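Long-range contact in transcriptional activator of comK gene (Bacillus halodurans, PDB 2HQB), which probably acts as a membrane-attached lipoprotein of the BMP family that promotes activation of the comK gene, with a fold related to substrate-binding proteins of ABC transporters: residues 120-134 with 180-192. Numbering follows the deposited sequence.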
loop_
_atom_site.group_PDB
_atom_site.type_symbol
_atom_site.label_atom_id
_atom_site.label_comp_id
_atom_site.label_asym_id
_atom_site.label_seq_id
_atom_site.Cartn_x
_atom_site.Cartn_y
_atom_site.Cartn_z
ATOM N N ALA A 120 -16.943 -2.697 5.530
ATOM C CA ALA A 120 -17.302 -3.902 4.802
ATOM C C ALA A 120 -18.504 -4.606 5.427
ATOM O O ALA A 120 -19.531 -4.784 4.781
ATOM C CB ALA A 120 -16.106 -4.843 4.750
ATOM N N ALA A 121 -18.361 -5.001 6.686
ATOM C CA ALA A 121 -19.418 -5.703 7.406
ATOM C C ALA A 121 -20.671 -4.847 7.550
ATOM O O ALA A 121 -21.781 -5.288 7.237
ATOM C CB ALA A 121 -18.928 -6.098 8.748
ATOM N N SER A 122 -20.502 -3.622 8.029
ATOM C CA SER A 122 -21.640 -2.734 8.176
ATOM C C SER A 122 -22.473 -2.696 6.904
ATOM O O SER A 122 -23.681 -2.621 6.946
ATOM C CB SER A 122 -21.168 -1.315 8.505
ATOM O OG SER A 122 -21.492 -0.409 7.458
HETATM N N MSE A 123 -21.824 -2.758 5.760
HETATM C CA MSE A 123 -22.546 -2.690 4.503
HETATM C C MSE A 123 -22.941 -4.031 3.947
HETATM O O MSE A 123 -23.272 -4.145 2.763
HETATM C CB MSE A 123 -21.700 -1.942 3.476
HETATM C CG MSE A 123 -21.594 -0.480 3.782
HETATM SE SE MSE A 123 -23.394 0.214 3.937
HETATM C CE MSE A 123 -23.882 0.119 2.059
ATOM N N SER A 124 -22.909 -5.051 4.791
ATOM C CA SER A 124 -23.254 -6.367 4.310
ATOM C C SER A 124 -24.666 -6.742 4.658
ATOM O O SER A 124 -25.173 -6.420 5.743
ATOM C CB SER A 124 -22.302 -7.419 4.873
ATOM O OG SER A 124 -22.562 -8.690 4.295
ATOM N N GLU A 125 -25.303 -7.410 3.711
ATOM C CA GLU A 125 -26.653 -7.887 3.910
ATOM C C GLU A 125 -26.590 -9.276 4.537
ATOM O O GLU A 125 -27.261 -9.544 5.527
ATOM C CB GLU A 125 -27.378 -7.941 2.580
ATOM C CG GLU A 125 -27.967 -6.607 2.159
ATOM C CD GLU A 125 -29.192 -6.230 2.973
ATOM O OE1 GLU A 125 -29.038 -5.875 4.166
ATOM O OE2 GLU A 125 -30.311 -6.304 2.413
ATOM N N THR A 126 -25.749 -10.137 3.967
ATOM C CA THR A 126 -25.584 -11.501 4.442
ATOM C C THR A 126 -24.625 -11.653 5.597
ATOM O O THR A 126 -24.264 -12.772 5.947
ATOM C CB THR A 126 -25.027 -12.424 3.364
ATOM O OG1 THR A 126 -25.658 -12.138 2.118
ATOM C CG2 THR A 126 -25.288 -13.902 3.742
ATOM N N HIS A 127 -24.193 -10.553 6.191
ATOM C CA HIS A 127 -23.235 -10.669 7.281
ATOM C C HIS A 127 -22.139 -11.675 6.928
ATOM O O HIS A 127 -21.705 -12.470 7.766
ATOM C CB HIS A 127 -23.964 -11.080 8.546
ATOM C CG HIS A 127 -24.702 -9.948 9.174
ATOM N ND1 HIS A 127 -25.408 -9.031 8.427
ATOM C CD2 HIS A 127 -24.784 -9.538 10.460
ATOM C CE1 HIS A 127 -25.888 -8.096 9.226
ATOM N NE2 HIS A 127 -25.522 -8.380 10.463
ATOM N N LYS A 128 -21.724 -11.628 5.662
ATOM C CA LYS A 128 -20.679 -12.486 5.117
ATOM C C LYS A 128 -19.737 -11.658 4.236
ATOM O O LYS A 128 -20.071 -11.342 3.087
ATOM C CB LYS A 128 -21.289 -13.609 4.287
ATOM C CG LYS A 128 -21.933 -14.698 5.114
ATOM C CD LYS A 128 -22.330 -15.850 4.194
ATOM C CE LYS A 128 -22.824 -17.068 4.951
ATOM N NZ LYS A 128 -23.174 -18.152 3.997
ATOM N N VAL A 129 -18.567 -11.315 4.773
ATOM C CA VAL A 129 -17.582 -10.527 4.044
ATOM C C VAL A 129 -16.407 -11.420 3.678
ATOM O O VAL A 129 -16.176 -12.448 4.326
ATOM C CB VAL A 129 -17.048 -9.416 4.899
ATOM C CG1 VAL A 129 -18.188 -8.634 5.492
ATOM C CG2 VAL A 129 -16.171 -10.006 5.988
ATOM N N GLY A 130 -15.660 -11.022 2.648
ATOM C CA GLY A 130 -14.522 -11.822 2.222
ATOM C C GLY A 130 -13.287 -11.084 1.722
ATOM O O GLY A 130 -13.364 -9.988 1.138
ATOM N N VAL A 131 -12.135 -11.703 1.974
ATOM C CA VAL A 131 -10.864 -11.187 1.530
ATOM C C VAL A 131 -10.253 -12.148 0.530
ATOM O O VAL A 131 -10.190 -13.339 0.815
ATOM C CB VAL A 131 -9.837 -11.085 2.664
ATOM C CG1 VAL A 131 -8.483 -10.616 2.092
ATOM C CG2 VAL A 131 -10.295 -10.124 3.688
ATOM N N ILE A 132 -9.824 -11.641 -0.631
ATOM C CA ILE A 132 -9.100 -12.456 -1.623
ATOM C C ILE A 132 -7.693 -11.820 -1.640
ATOM O O ILE A 132 -7.454 -10.803 -2.287
ATOM C CB ILE A 132 -9.692 -12.357 -3.043
ATOM C CG1 ILE A 132 -11.141 -12.820 -3.039
ATOM C CG2 ILE A 132 -8.862 -13.202 -4.011
ATOM C CD1 ILE A 132 -11.821 -12.820 -4.423
ATOM N N ALA A 133 -6.779 -12.391 -0.882
ATOM C CA ALA A 133 -5.439 -11.850 -0.815
ATOM C C ALA A 133 -4.452 -12.788 -1.478
ATOM O O ALA A 133 -4.831 -13.835 -2.015
ATOM C CB ALA A 133 -5.044 -11.610 0.617
ATOM N N ALA A 134 -3.178 -12.411 -1.439
ATOM C CA ALA A 134 -2.149 -13.213 -2.075
ATOM C C ALA A 134 -1.522 -14.143 -1.067
ATOM O O ALA A 134 -1.411 -15.352 -1.301
ATOM C CB ALA A 134 -1.095 -12.301 -2.700
ATOM N N GLU A 180 -21.336 -18.506 -1.845
ATOM C CA GLU A 180 -21.316 -18.729 -0.410
ATOM C C GLU A 180 -22.000 -17.537 0.224
ATOM O O GLU A 180 -21.877 -17.279 1.426
ATOM C CB GLU A 180 -19.877 -18.844 0.087
ATOM C CG GLU A 180 -19.760 -19.307 1.527
ATOM C CD GLU A 180 -19.197 -20.722 1.655
ATOM O OE1 GLU A 180 -19.047 -21.206 2.808
ATOM O OE2 GLU A 180 -18.909 -21.346 0.603
ATOM N N GLN A 181 -22.724 -16.817 -0.628
ATOM C CA GLN A 181 -23.485 -15.635 -0.253
ATOM C C GLN A 181 -22.631 -14.532 0.353
ATOM O O GLN A 181 -23.045 -13.885 1.304
ATOM C CB GLN A 181 -24.620 -16.004 0.712
ATOM C CG GLN A 181 -25.424 -17.249 0.311
ATOM C CD GLN A 181 -26.119 -17.132 -1.051
ATOM O OE1 GLN A 181 -25.468 -17.031 -2.098
ATOM N NE2 GLN A 181 -27.454 -17.154 -1.035
ATOM N N VAL A 182 -21.436 -14.326 -0.191
ATOM C CA VAL A 182 -20.568 -13.259 0.296
ATOM C C VAL A 182 -20.946 -12.063 -0.586
ATOM O O VAL A 182 -21.093 -12.193 -1.802
ATOM C CB VAL A 182 -19.057 -13.612 0.124
ATOM C CG1 VAL A 182 -18.202 -12.669 0.944
ATOM C CG2 VAL A 182 -18.791 -15.041 0.550
ATOM N N ASP A 183 -21.097 -10.895 0.014
ATOM C CA ASP A 183 -21.518 -9.737 -0.754
ATOM C C ASP A 183 -20.652 -8.469 -0.650
ATOM O O ASP A 183 -20.964 -7.445 -1.255
ATOM C CB ASP A 183 -22.970 -9.418 -0.384
ATOM C CG ASP A 183 -23.158 -9.165 1.111
ATOM O OD1 ASP A 183 -24.293 -8.809 1.512
ATOM O OD2 ASP A 183 -22.177 -9.322 1.880
ATOM N N VAL A 184 -19.592 -8.521 0.141
ATOM C CA VAL A 184 -18.681 -7.393 0.258
ATOM C C VAL A 184 -17.294 -8.011 0.146
ATOM O O VAL A 184 -16.945 -8.906 0.925
ATOM C CB VAL A 184 -18.834 -6.675 1.603
ATOM C CG1 VAL A 184 -17.980 -5.422 1.630
ATOM C CG2 VAL A 184 -20.285 -6.334 1.827
ATOM N N PHE A 185 -16.520 -7.549 -0.837
ATOM C CA PHE A 185 -15.174 -8.073 -1.064
ATOM C C PHE A 185 -13.971 -7.098 -0.893
ATOM O O PHE A 185 -14.043 -5.880 -1.147
ATOM C CB PHE A 185 -15.124 -8.727 -2.437
ATOM C CG PHE A 185 -16.150 -9.815 -2.629
ATOM C CD1 PHE A 185 -17.481 -9.504 -2.893
ATOM C CD2 PHE A 185 -15.773 -11.155 -2.618
ATOM C CE1 PHE A 185 -18.424 -10.512 -3.156
ATOM C CE2 PHE A 185 -16.707 -12.174 -2.882
ATOM C CZ PHE A 185 -18.033 -11.847 -3.153
ATOM N N TYR A 186 -12.872 -7.669 -0.412
ATOM C CA TYR A 186 -11.630 -6.945 -0.185
ATOM C C TYR A 186 -10.588 -7.695 -1.005
ATOM O O TYR A 186 -9.949 -8.617 -0.495
ATOM C CB TYR A 186 -11.257 -7.001 1.300
ATOM C CG TYR A 186 -10.063 -6.152 1.650
ATOM C CD1 TYR A 186 -9.831 -4.925 1.005
ATOM C CD2 TYR A 186 -9.168 -6.546 2.639
ATOM C CE1 TYR A 186 -8.724 -4.104 1.348
ATOM C CE2 TYR A 186 -8.066 -5.725 2.981
ATOM C CZ TYR A 186 -7.865 -4.511 2.328
ATOM O OH TYR A 186 -6.820 -3.701 2.694
ATOM N N PRO A 187 -10.428 -7.341 -2.296
ATOM C CA PRO A 187 -9.431 -8.056 -3.122
ATOM C C PRO A 187 -8.070 -7.383 -2.955
ATOM O O PRO A 187 -7.668 -6.519 -3.734
ATOM C CB PRO A 187 -10.034 -7.981 -4.525
ATOM C CG PRO A 187 -10.799 -6.652 -4.510
ATOM C CD PRO A 187 -11.256 -6.404 -3.089
ATOM N N ALA A 188 -7.380 -7.810 -1.900
ATOM C CA ALA A 188 -6.118 -7.244 -1.490
ATOM C C ALA A 188 -4.869 -7.703 -2.212
ATOM O O ALA A 188 -3.959 -8.310 -1.609
ATOM C CB ALA A 188 -5.961 -7.433 0.013
ATOM N N GLY A 189 -4.824 -7.377 -3.502
ATOM C CA GLY A 189 -3.686 -7.714 -4.351
ATOM C C GLY A 189 -3.646 -6.668 -5.429
ATOM O O GLY A 189 -4.565 -6.609 -6.223
ATOM N N ASP A 190 -2.617 -5.821 -5.445
ATOM C CA ASP A 190 -2.513 -4.743 -6.462
ATOM C C ASP A 190 -2.657 -5.287 -7.852
ATOM O O ASP A 190 -3.427 -4.780 -8.650
ATOM C CB ASP A 190 -1.165 -4.045 -6.413
ATOM C CG ASP A 190 -0.928 -3.329 -5.114
ATOM O OD1 ASP A 190 -1.402 -2.178 -5.003
ATOM O OD2 ASP A 190 -0.272 -3.928 -4.227
ATOM N N GLY A 191 -1.899 -6.324 -8.147
ATOM C CA GLY A 191 -2.004 -6.899 -9.467
ATOM C C GLY A 191 -3.400 -7.187 -10.008
ATOM O O GLY A 191 -3.724 -6.712 -11.099
ATOM N N TYR A 192 -4.234 -7.933 -9.265
ATOM C CA TYR A 192 -5.565 -8.308 -9.768
ATOM C C TYR A 192 -6.711 -7.520 -9.246
ATOM O O TYR A 192 -7.841 -7.780 -9.608
ATOM C CB TYR A 192 -5.845 -9.779 -9.479
ATOM C CG TYR A 192 -5.742 -10.107 -8.019
ATOM C CD1 TYR A 192 -6.675 -9.597 -7.088
ATOM C CD2 TYR A 192 -4.673 -10.873 -7.542
ATOM C CE1 TYR A 192 -6.521 -9.847 -5.714
ATOM C CE2 TYR A 192 -4.505 -11.129 -6.171
ATOM C CZ TYR A 192 -5.430 -10.611 -5.267
ATOM O OH TYR A 192 -5.236 -10.838 -3.927
#
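With chi1 at 58°, Asp-183 sets its carboxylate between its own backbone N and carbonyl carbon, facing the loop 123-127, while Ser-124 holds OG anti to its N (chi1 -174°) and turns it onto that carboxylate. The two segments supply neighbouring parallel strands, 128-133 and 184-186, in the mixed sheet of one lobe of a periplasmic-binding-protein-like fold; helix 167-178 leads from strand 155-160, on the other side of 128-133, to 184-186. Ser-124 OG donates to the syn lone pair of Asp-183 OD2. Asp-183 OD1 accepts from two amides: Glu-125 N at 2.8 Å, on the syn side, and Thr-126 N at 3.1 Å, from above the carboxylate plane. Replacing Asp-183 by alanine removes the carboxylate and would probably leave the Ser-124 hydroxyl and both amides without their acceptor, and the loop less firmly tied to the strand. Further along, Gly-130 N bonds Val-184 O and Gly-130 O receives Tyr-186 N at 2.8 Å. Val-184 leans its CG1 on Ala-120 CB (3.7 Å), joining the sheet to the end of helix 110-122. On the same side, Val-131 CG2 meets the edge of the Tyr-186 ring, which also stacks with Phe-144, its hydroxyl bonded to Thr-226. Tyr-192 OH donates to Ile-132 O of strand 128-133 at 2.8 Å, approaching from above the carbonyl plane at a C=O...O angle of 117°.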